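Local coordinates for protein tyrocidine synthase 3 (Brevibacillus parabrevis, PDB 4MRT) that probably carries amino acids and the growing peptide as thioesters on a phosphopantetheine arm during nonribosomal synthesis of tyrocidine, at residues E20-V25 with M48-Q53; I31-N36 with T72-A77; N36-G41 with V66-P71. The protein carries 1 engineered substitution. All blocks are in the same frame, centred on the assembly; numbering follows the deposited sequence.

How the interactions relate
All three contacts lie in the small four-helix bundle of a peptidyl carrier domain of the phosphopantetheine-attachment family. Interaction 1 joins helix 13-26 to helix 44-58, and interactions 2 and 3 fasten the long loop between these helices to the start of helix 73-81 and the end of helix 64-69. Interactions 2 and 3 share N36, have centres about 8 Å apart, and are nested along the chain, 3 inside 2; the segments of interaction 1 alternate with those of both. Interaction 1, whose centre is about 12 to 13 Å from the others, reaches both through W22. The core so formed runs from the bundle to F68, which together with A69 contacts coenzyme A.

Interaction 1: residues E20-V25 with M48-Q53; sequences EIWERV and MAVAAQ
V50 packs between W22 and V25, and this trio forms the dense part of the contact between helix 13-26 and helix 44-58, two long helices of the carrier-protein four-helix bundle. The segments run roughly antiparallel, at 141° between their N-to-C directions, and their axes come within 9.9 Å. CG1 of V50, anti to the backbone N (chi1 168°), goes to the indole, whereas CG2 meets V25 CG1 at 4.0 Å, the two valine side chains crossing at about a right angle, and also touches W22 CD1. The same V25 CG1 also reaches A49 CB, 4.2 Å away, so a single methyl bridges two successive residues of the opposing helix. On the inner side, the rings of F37 and W22 meet edge to face, and L67 of helix 64-69 touches V50, which ties the trio into the core.

The buried packing continues where I21 and Q53 slide past each other in opposite directions, I21 CG2 lying 3.9 Å from Q53 CB. The solvent side is looser: there R24, an exposed residue with its chain bent at chi3, brings its guanidinium edge to the amide end of Q53, the two flat groups 30° apart; one guanidinium face lies over the carbonyl oxygen of E20. An alanine in place of I21 would remove both branches, CG2 beside Q53 CB and CD1 near Q53 O, and would probably open a gap there, letting the glutamine chain turn more freely. The buried side has a polar oddity of its own: W22 NE1 has no hydrogen-bonding partner in the model, and its nearest neighbour across the contact is the methyl carbon V50 CG1, 3.7 Å away and oblique to the indole ring.

Interaction 2: residues I31-N36 with T72-A77; sequences IGILDN and TIKALA
T72 and I33 meet where the loop's type I turn, G32 to D35, presses against the first turn of helix 73-81. Within the turn, D35 OD2 accepts from G32 N from above the carboxylate plane. T72 is the N-cap. With chi1 at 59°, OG1 sits between the backbone N and the carbonyl carbon and curls back to accept a weak capping bond from A75 N (3.4 Å). The same rotation sends the methyl CG2 to the loop, where it rests 3.6 Å from L34 O and equally near D35 O.

I73 follows with both its ends engaged. Its backbone N donates to a water at 2.8 Å, and that water in turn donates to G32 O and D35 O, so one molecule stitches the turn to the helix start. The I73 side chain packs against two loop isoleucines, each at about a right angle: CG2 meets I33 CG2 at 3.7 Å, and CD1 at the other end meets I31 CG2.

K74 completes the join. Its backbone N donates to I33 O at 3.0 Å, a nearly straight bond (160°) made in the carbonyl plane on a lone pair. The N-H groups of I73, K74 and A75 at the helix start therefore find acceptors in a water, a loop carbonyl and the threonine cap. The lysine chain is extended, running alongside L34 in the same direction with CD 4.0 Å from L34 CD1, and carries its amino group off beyond the loop.

In the all-helical fold the joint lies against helix 13-26: W22 packs on both I31 and I73, and E15 of the same helix touches I33 and, further along helix 73-81, A77.

Interaction 3: residues N36-G41 with V66-P71; sequences NFFQIG and VLFAQP. With COA (coenzyme A), chain D.
F38 and F68 stack in an offset, parallel-displaced manner, with centroids 4.5 Å apart and planes tilted by 21°, joining the loop after helix 13-26 to the end of helix 64-69. Followed outward, F68 touches the coenzyme A carbon C6P already at CB (3.5 Å). CG is nearer still, 3.3 Å from C6P, because this methylene sits over one ring face, offset toward the rim. CD2 also faces C6P, while CD1 lies between C6P and F38 CZ. CE1 has F38 CZ 3.3 Å away over the opposite face, with C9P of the arm on the ligand side, and CE2 lies between F38 CZ and the ligand oxygen O9P. At the tip, CZ lies 3.6 Å from F38 CZ and close to C9P. The phenyl ring is thus sandwiched between F38 and the pantetheine arm.

P71 packs obliquely on F38, CB against CD2, and its CG meets the side-chain amide of N36, 3.3 Å from ND2. P71 O accepts from F37 N at 2.8 Å in a nearly straight bond, while N36 OD1, CG being anti to the backbone N (chi1 -177°), closes an Asx turn by accepting from F38 N at 2.7 Å. These bonds probably hold in place the backbone from which the F38 ring projects.

A69 CB extends the pocket wall to C2P, the carbon next to the thiol sulfur. F68 and A69 offer the arm carbon surface, so the contacts here are van der Waals in kind, consistent with a site that holds the pantetheine chain by shape more than by hydrogen bonds from these two residues.

Interaction 1: residues E20-V25 with M48-Q53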
loop_
_atom_site.group_PDB
_atom_site.type_symbol
_atom_site.label_atom_id
_atom_site.label_comp_id
_atom_site.label_asym_id
_atom_site.label_seq_id
_atom_site.Cartn_x
_atom_site.Cartn_y
_atom_site.Cartn_z
ATOM N N GLU A 20 13.685 6.536 -17.662
ATOM C CA GLU A 20 14.872 5.776 -17.257
ATOM C C GLU A 20 14.841 5.589 -15.750
ATOM O O GLU A 20 15.151 4.517 -15.226
ATOM C CB GLU A 20 16.191 6.454 -17.675
ATOM C CG GLU A 20 16.386 6.832 -19.155
ATOM C CD GLU A 20 15.676 5.948 -20.187
ATOM O OE1 GLU A 20 15.706 4.702 -20.055
ATOM O OE2 GLU A 20 15.117 6.505 -21.174
ATOM N N ILE A 21 14.460 6.644 -15.051
ATOM C CA ILE A 21 14.270 6.557 -13.616
ATOM C C ILE A 21 13.213 5.490 -13.243
ATOM O O ILE A 21 13.445 4.649 -12.370
ATOM C CB ILE A 21 13.882 7.926 -13.032
ATOM C CG1 ILE A 21 15.088 8.864 -13.092
ATOM C CG2 ILE A 21 13.398 7.767 -11.602
ATOM C CD1 ILE A 21 14.787 10.328 -12.829
ATOM N N TRP A 22 12.072 5.523 -13.913
ATOM C CA TRP A 22 10.977 4.592 -13.623
ATOM C C TRP A 22 11.385 3.145 -13.934
ATOM O O TRP A 22 11.087 2.224 -13.171
ATOM C CB TRP A 22 9.749 4.931 -14.463
ATOM C CG TRP A 22 8.888 6.029 -13.948
ATOM C CD1 TRP A 22 9.271 7.119 -13.226
ATOM C CD2 TRP A 22 7.475 6.163 -14.166
ATOM N NE1 TRP A 22 8.175 7.910 -12.953
ATOM C CE2 TRP A 22 7.064 7.347 -13.518
ATOM C CE3 TRP A 22 6.516 5.388 -14.838
ATOM C CZ2 TRP A 22 5.726 7.781 -13.528
ATOM C CZ3 TRP A 22 5.194 5.829 -14.850
ATOM C CH2 TRP A 22 4.819 7.002 -14.198
ATOM N N GLU A 23 12.055 2.959 -15.070
ATOM C CA GLU A 23 12.529 1.638 -15.503
ATOM C C GLU A 23 13.480 1.022 -14.489
ATOM O O GLU A 23 13.404 -0.160 -14.178
ATOM C CB GLU A 23 13.208 1.744 -16.882
ATOM C CG GLU A 23 12.206 1.964 -18.001
ATOM C CD GLU A 23 12.840 2.305 -19.341
ATOM O OE1 GLU A 23 12.078 2.442 -20.321
ATOM O OE2 GLU A 23 14.084 2.436 -19.406
ATOM N N ARG A 24 14.373 1.848 -13.976
ATOM C CA ARG A 24 15.347 1.434 -12.985
ATOM C C ARG A 24 14.694 1.131 -11.628
ATOM O O ARG A 24 15.090 0.190 -10.949
ATOM C CB ARG A 24 16.398 2.548 -12.877
ATOM C CG ARG A 24 17.032 2.834 -11.528
ATOM C CD ARG A 24 17.434 4.300 -11.504
ATOM N NE ARG A 24 18.213 4.658 -12.699
ATOM C CZ ARG A 24 18.289 5.877 -13.240
ATOM N NH1 ARG A 24 17.630 6.904 -12.720
ATOM N NH2 ARG A 24 19.033 6.078 -14.323
ATOM N N VAL A 25 13.703 1.939 -11.241
ATOM C CA VAL A 25 12.980 1.747 -9.979
ATOM C C VAL A 25 12.104 0.496 -10.084
ATOM O O VAL A 25 12.111 -0.344 -9.198
ATOM C CB VAL A 25 12.190 3.026 -9.580
ATOM C CG1 VAL A 25 11.204 2.766 -8.436
ATOM C CG2 VAL A 25 13.142 4.118 -9.148
ATOM N N MET A 48 8.243 6.620 -3.625
ATOM C CA MET A 48 9.167 7.435 -2.799
ATOM C C MET A 48 10.528 7.485 -3.486
ATOM O O MET A 48 11.134 8.532 -3.554
ATOM C CB MET A 48 9.432 6.874 -1.393
ATOM C CG MET A 48 8.252 6.558 -0.489
ATOM S SD MET A 48 7.126 7.932 -0.281
ATOM C CE MET A 48 5.967 7.470 -1.552
ATOM N N ALA A 49 11.013 6.318 -3.900
ATOM C CA ALA A 49 12.242 6.214 -4.667
ATOM C C ALA A 49 12.161 7.056 -5.929
ATOM O O ALA A 49 13.135 7.727 -6.271
ATOM C CB ALA A 49 12.538 4.769 -5.025
ATOM N N VAL A 50 11.025 7.037 -6.626
ATOM C CA VAL A 50 10.860 7.914 -7.794
ATOM C C VAL A 50 11.023 9.388 -7.429
ATOM O O VAL A 50 11.736 10.109 -8.133
ATOM C CB VAL A 50 9.531 7.699 -8.551
ATOM C CG1 VAL A 50 9.272 8.815 -9.573
ATOM C CG2 VAL A 50 9.537 6.359 -9.247
ATOM N N ALA A 51 10.359 9.833 -6.358
ATOM C CA ALA A 51 10.436 11.220 -5.899
ATOM C C ALA A 51 11.843 11.620 -5.417
ATOM O O ALA A 51 12.309 12.739 -5.673
ATOM C CB ALA A 51 9.409 11.459 -4.797
ATOM N N ALA A 52 12.527 10.713 -4.729
ATOM C CA ALA A 52 13.925 10.959 -4.346
ATOM C C ALA A 52 14.848 11.206 -5.572
ATOM O O ALA A 52 15.689 12.115 -5.561
ATOM C CB ALA A 52 14.456 9.815 -3.504
ATOM N N GLN A 53 14.677 10.413 -6.621
ATOM C CA GLN A 53 15.540 10.523 -7.796
ATOM C C GLN A 53 15.189 11.730 -8.668
ATOM O O GLN A 53 16.055 12.239 -9.380
ATOM C CB GLN A 53 15.511 9.244 -8.627
ATOM C CG GLN A 53 15.587 8.014 -7.755
ATOM C CD GLN A 53 16.279 6.840 -8.380
ATOM O OE1 GLN A 53 16.646 5.894 -7.683
ATOM N NE2 GLN A 53 16.456 6.877 -9.688
#

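Interaction 2: residues I31-N36 with T72-A77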
loop_
_atom_site.group_PDB
_atom_site.type_symbol
_atom_site.label_atom_id
_atom_site.label_comp_id
_atom_site.label_asym_id
_atom_site.label_seq_id
_atom_site.Cartn_x
_atom_site.Cartn_y
_atom_site.Cartn_z
ATOM N N ILE A 31 9.020 1.791 -21.007
ATOM C CA ILE A 31 7.787 2.380 -20.453
ATOM C C ILE A 31 7.316 3.517 -21.361
ATOM O O ILE A 31 8.099 4.364 -21.722
ATOM C CB ILE A 31 8.011 2.888 -19.000
ATOM C CG1 ILE A 31 8.405 1.714 -18.087
ATOM C CG2 ILE A 31 6.761 3.592 -18.458
ATOM C CD1 ILE A 31 8.926 2.117 -16.713
ATOM N N GLY A 32 6.039 3.526 -21.722
ATOM C CA GLY A 32 5.453 4.644 -22.459
ATOM C C GLY A 32 5.102 5.806 -21.533
ATOM O O GLY A 32 5.056 5.645 -20.304
ATOM N N ILE A 33 4.829 6.973 -22.109
ATOM C CA ILE A 33 4.662 8.172 -21.300
ATOM C C ILE A 33 3.225 8.347 -20.822
ATOM O O ILE A 33 2.933 9.274 -20.071
ATOM C CB ILE A 33 5.155 9.455 -22.031
ATOM C CG1 ILE A 33 4.407 9.666 -23.352
ATOM C CG2 ILE A 33 6.653 9.374 -22.256
ATOM C CD1 ILE A 33 4.578 11.046 -23.949
ATOM N N LEU A 34 2.333 7.471 -21.283
ATOM C CA LEU A 34 0.966 7.416 -20.809
ATOM C C LEU A 34 0.730 6.187 -19.896
ATOM O O LEU A 34 -0.400 5.901 -19.539
ATOM C CB LEU A 34 0.011 7.359 -22.011
ATOM C CG LEU A 34 -0.655 8.621 -22.565
ATOM C CD1 LEU A 34 0.175 9.896 -22.452
ATOM C CD2 LEU A 34 -1.093 8.376 -23.987
ATOM N N ASP A 35 1.781 5.435 -19.572
ATOM C CA ASP A 35 1.632 4.226 -18.756
ATOM C C ASP A 35 1.343 4.679 -17.324
ATOM O O ASP A 35 2.022 5.544 -16.777
ATOM C CB ASP A 35 2.895 3.358 -18.737
ATOM C CG ASP A 35 3.184 2.662 -20.075
ATOM O OD1 ASP A 35 2.353 2.706 -20.999
ATOM O OD2 ASP A 35 4.282 2.053 -20.190
ATOM N N ASN A 36 0.337 4.103 -16.726
ATOM C CA ASN A 36 0.056 4.392 -15.322
ATOM C C ASN A 36 1.053 3.692 -14.392
ATOM O O ASN A 36 1.131 2.474 -14.379
ATOM C CB ASN A 36 -1.363 3.986 -14.976
ATOM C CG ASN A 36 -1.718 4.337 -13.546
ATOM O OD1 ASN A 36 -0.950 4.086 -12.642
ATOM N ND2 ASN A 36 -2.867 4.955 -13.352
ATOM N N THR A 72 1.620 9.356 -14.620
ATOM C CA THR A 72 2.189 9.123 -15.950
ATOM C C THR A 72 3.411 10.012 -16.089
ATOM O O THR A 72 3.521 11.082 -15.464
ATOM C CB THR A 72 1.195 9.429 -17.109
ATOM O OG1 THR A 72 0.773 10.795 -17.035
ATOM C CG2 THR A 72 -0.032 8.520 -17.085
ATOM N N ILE A 73 4.371 9.531 -16.882
ATOM C CA ILE A 73 5.571 10.277 -17.200
ATOM C C ILE A 73 5.276 11.624 -17.866
ATOM O O ILE A 73 5.941 12.620 -17.582
ATOM C CB ILE A 73 6.504 9.425 -18.107
ATOM C CG1 ILE A 73 7.228 8.376 -17.245
ATOM C CG2 ILE A 73 7.526 10.317 -18.812
ATOM C CD1 ILE A 73 7.777 7.205 -18.030
ATOM N N LYS A 74 4.302 11.660 -18.757
ATOM C CA LYS A 74 3.958 12.901 -19.442
ATOM C C LYS A 74 3.573 13.967 -18.424
ATOM O O LYS A 74 4.153 15.077 -18.411
ATOM C CB LYS A 74 2.812 12.671 -20.418
ATOM C CG LYS A 74 2.560 13.861 -21.327
ATOM C CD LYS A 74 1.351 13.669 -22.209
ATOM C CE LYS A 74 1.082 14.972 -22.928
ATOM N NZ LYS A 74 -0.031 14.817 -23.870
ATOM N N ALA A 75 2.632 13.614 -17.540
ATOM C CA ALA A 75 2.197 14.549 -16.505
ATOM C C ALA A 75 3.352 14.953 -15.612
ATOM O O ALA A 75 3.542 16.146 -15.338
ATOM C CB ALA A 75 1.065 13.967 -15.685
ATOM N N LEU A 76 4.136 13.965 -15.172
ATOM C CA LEU A 76 5.247 14.229 -14.271
ATOM C C LEU A 76 6.339 15.086 -14.875
ATOM O O LEU A 76 6.915 15.916 -14.183
ATOM C CB LEU A 76 5.871 12.938 -13.757
ATOM C CG LEU A 76 5.749 12.764 -12.248
ATOM C CD1 LEU A 76 4.301 12.453 -11.895
ATOM C CD2 LEU A 76 6.692 11.665 -11.770
ATOM N N ALA A 77 6.676 14.801 -16.136
ATOM C CA ALA A 77 7.600 15.626 -16.916
ATOM C C ALA A 77 7.119 17.082 -16.945
ATOM O O ALA A 77 7.902 17.999 -16.685
ATOM C CB ALA A 77 7.736 15.087 -18.335
HETATM O O HOH W 1 4.119 6.963 -17.997
#

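Interaction 3: residues N36-G41 with V66-P71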
loop_
_atom_site.group_PDB
_atom_site.type_symbol
_atom_site.label_atom_id
_atom_site.label_comp_id
_atom_site.label_asym_id
_atom_site.label_seq_id
_atom_site.Cartn_x
_atom_site.Cartn_y
_atom_site.Cartn_z
ATOM N N ASN A 36 0.337 4.103 -16.726
ATOM C CA ASN A 36 0.056 4.392 -15.322
ATOM C C ASN A 36 1.053 3.692 -14.392
ATOM O O ASN A 36 1.131 2.474 -14.379
ATOM C CB ASN A 36 -1.363 3.986 -14.976
ATOM C CG ASN A 36 -1.718 4.337 -13.546
ATOM O OD1 ASN A 36 -0.950 4.086 -12.642
ATOM N ND2 ASN A 36 -2.867 4.955 -13.352
ATOM N N PHE A 37 1.790 4.468 -13.603
ATOM C CA PHE A 37 2.830 3.961 -12.683
ATOM C C PHE A 37 2.369 2.769 -11.849
ATOM O O PHE A 37 3.112 1.802 -11.677
ATOM C CB PHE A 37 3.304 5.093 -11.749
ATOM C CG PHE A 37 4.460 4.733 -10.854
ATOM C CD1 PHE A 37 5.736 4.517 -11.385
ATOM C CD2 PHE A 37 4.287 4.626 -9.471
ATOM C CE1 PHE A 37 6.805 4.203 -10.564
ATOM C CE2 PHE A 37 5.364 4.326 -8.645
ATOM C CZ PHE A 37 6.617 4.104 -9.188
ATOM N N PHE A 38 1.128 2.838 -11.365
ATOM C CA PHE A 38 0.593 1.843 -10.462
ATOM C C PHE A 38 0.019 0.628 -11.162
ATOM O O PHE A 38 -0.310 -0.332 -10.488
ATOM C CB PHE A 38 -0.436 2.504 -9.534
ATOM C CG PHE A 38 0.179 3.593 -8.709
ATOM C CD1 PHE A 38 0.991 3.272 -7.649
ATOM C CD2 PHE A 38 0.045 4.933 -9.076
ATOM C CE1 PHE A 38 1.623 4.255 -6.925
ATOM C CE2 PHE A 38 0.663 5.922 -8.354
ATOM C CZ PHE A 38 1.448 5.588 -7.277
ATOM N N GLN A 39 -0.097 0.662 -12.487
ATOM C CA GLN A 39 -0.566 -0.501 -13.251
ATOM C C GLN A 39 0.602 -1.321 -13.815
ATOM O O GLN A 39 0.407 -2.432 -14.271
ATOM C CB GLN A 39 -1.477 -0.065 -14.403
ATOM C CG GLN A 39 -2.903 0.222 -13.984
ATOM C CD GLN A 39 -3.702 0.931 -15.057
ATOM O OE1 GLN A 39 -3.217 1.186 -16.173
ATOM N NE2 GLN A 39 -4.941 1.264 -14.723
ATOM N N ILE A 40 1.799 -0.761 -13.773
ATOM C CA ILE A 40 2.981 -1.393 -14.342
ATOM C C ILE A 40 4.013 -1.797 -13.277
ATOM O O ILE A 40 5.194 -2.016 -13.586
ATOM C CB ILE A 40 3.616 -0.491 -15.423
ATOM C CG1 ILE A 40 4.127 0.797 -14.825
ATOM C CG2 ILE A 40 2.594 -0.205 -16.520
ATOM C CD1 ILE A 40 5.001 1.578 -15.761
ATOM N N GLY A 41 3.555 -1.930 -12.026
ATOM C CA GLY A 41 4.410 -2.423 -10.923
ATOM C C GLY A 41 4.708 -1.396 -9.845
ATOM O O GLY A 41 5.309 -1.702 -8.821
ATOM N N VAL A 66 0.974 14.446 -5.932
ATOM C CA VAL A 66 1.033 14.728 -7.364
ATOM C C VAL A 66 1.297 13.475 -8.197
ATOM O O VAL A 66 0.636 13.252 -9.216
ATOM C CB VAL A 66 2.085 15.814 -7.662
ATOM C CG1 VAL A 66 2.344 15.921 -9.165
ATOM C CG2 VAL A 66 1.607 17.141 -7.088
ATOM N N LEU A 67 2.248 12.643 -7.773
ATOM C CA LEU A 67 2.514 11.389 -8.470
ATOM C C LEU A 67 1.283 10.480 -8.477
ATOM O O LEU A 67 0.936 9.876 -9.493
ATOM C CB LEU A 67 3.720 10.701 -7.834
ATOM C CG LEU A 67 4.197 9.367 -8.406
ATOM C CD1 LEU A 67 4.136 9.291 -9.926
ATOM C CD2 LEU A 67 5.618 9.133 -7.925
ATOM N N PHE A 68 0.585 10.410 -7.348
ATOM C CA PHE A 68 -0.634 9.588 -7.266
ATOM C C PHE A 68 -1.798 10.133 -8.091
ATOM O O PHE A 68 -2.602 9.373 -8.630
ATOM C CB PHE A 68 -1.049 9.445 -5.801
ATOM C CG PHE A 68 -0.326 8.360 -5.097
ATOM C CD1 PHE A 68 -0.818 7.058 -5.130
ATOM C CD2 PHE A 68 0.843 8.616 -4.416
ATOM C CE1 PHE A 68 -0.152 6.050 -4.481
ATOM C CE2 PHE A 68 1.516 7.599 -3.772
ATOM C CZ PHE A 68 1.024 6.320 -3.798
ATOM N N ALA A 69 -1.895 11.461 -8.157
ATOM C CA ALA A 69 -2.984 12.141 -8.845
ATOM C C ALA A 69 -2.895 12.016 -10.372
ATOM O O ALA A 69 -3.911 11.894 -11.034
ATOM C CB ALA A 69 -2.991 13.605 -8.443
ATOM N N GLN A 70 -1.672 12.049 -10.907
ATOM C CA GLN A 70 -1.420 12.011 -12.337
ATOM C C GLN A 70 -0.152 11.127 -12.595
ATOM O O GLN A 70 0.921 11.637 -12.869
ATOM C CB GLN A 70 -1.268 13.443 -12.869
ATOM C CG GLN A 70 -0.091 14.213 -12.296
ATOM C CD GLN A 70 -0.203 15.729 -12.448
ATOM O OE1 GLN A 70 -1.287 16.296 -12.371
ATOM N NE2 GLN A 70 0.946 16.395 -12.607
ATOM N N PRO A 71 -0.299 9.793 -12.471
ATOM C CA PRO A 71 0.786 8.800 -12.421
ATOM C C PRO A 71 1.291 8.372 -13.791
ATOM O O PRO A 71 1.345 7.164 -14.086
ATOM C CB PRO A 71 0.125 7.611 -11.741
ATOM C CG PRO A 71 -1.261 7.665 -12.250
ATOM C CD PRO A 71 -1.610 9.132 -12.376
HETATM N N1A COA D . -6.153 5.071 2.399
HETATM C C2A COA D . -6.253 3.800 2.836
HETATM N N3A COA D . -6.207 2.730 2.045
HETATM C C4A COA D . -6.078 2.890 0.704
HETATM C C5A COA D . -5.979 4.239 0.139
HETATM C C6A COA D . -6.023 5.358 1.082
HETATM N N6A COA D . -5.934 6.620 0.619
HETATM N N7A COA D . -5.853 4.113 -1.197
HETATM C C8A COA D . -5.895 2.791 -1.471
HETATM N N9A COA D . -6.043 2.071 -0.333
HETATM C C1B COA D . -6.076 0.593 -0.214
HETATM C C2B COA D . -6.748 -0.098 -1.385
HETATM O O2B COA D . -7.583 -1.149 -0.860
HETATM C C3B COA D . -5.566 -0.709 -2.126
HETATM O O3B COA D . -5.890 -1.911 -2.810
HETATM P P3B COA D . -6.004 -2.017 -4.422
HETATM O O7A COA D . -5.691 -3.443 -4.752
HETATM O O8A COA D . -7.432 -1.675 -4.755
HETATM O O9A COA D . -5.030 -1.006 -4.936
HETATM C C4B COA D . -4.652 -1.046 -0.971
HETATM O O4B COA D . -4.724 0.086 -0.141
HETATM C C5B COA D . -3.216 -1.334 -1.332
HETATM O O5B COA D . -2.437 -1.218 -0.144
HETATM P P1A COA D . -0.851 -1.427 -0.279
HETATM O O1A COA D . -0.598 -2.768 -0.902
HETATM O O2A COA D . -0.258 -1.175 1.085
HETATM O O3A COA D . -0.472 -0.325 -1.361
HETATM P P2A COA D . 0.796 0.655 -1.237
HETATM O O4A COA D . 1.837 0.172 -0.237
HETATM O O5A COA D . 1.292 0.914 -2.670
HETATM O O6A COA D . 0.208 2.090 -0.744
HETATM C CBP COA D . -1.298 3.717 0.319
HETATM C CCP COA D . -1.133 2.343 -0.348
HETATM C CDP COA D . -0.121 4.461 0.933
HETATM C CEP COA D . -2.703 4.201 0.573
HETATM C CAP COA D . -1.150 4.534 -1.047
HETATM O OAP COA D . -1.976 4.026 -2.109
HETATM C C9P COA D . -1.457 6.042 -1.004
HETATM O O9P COA D . -0.714 6.842 -0.434
HETATM N N8P COA D . -2.574 6.471 -1.601
HETATM C C7P COA D . -3.003 7.867 -1.535
HETATM C C6P COA D . -2.493 8.706 -2.696
HETATM C C5P COA D . -3.087 10.110 -2.651
HETATM O O5P COA D . -2.665 10.864 -1.793
HETATM N N4P COA D . -4.020 10.462 -3.569
HETATM C C3P COA D . -4.675 11.781 -3.605
HETATM C C2P COA D . -4.400 12.608 -4.867
HETATM S S1P COA D . -5.036 14.319 -4.716
#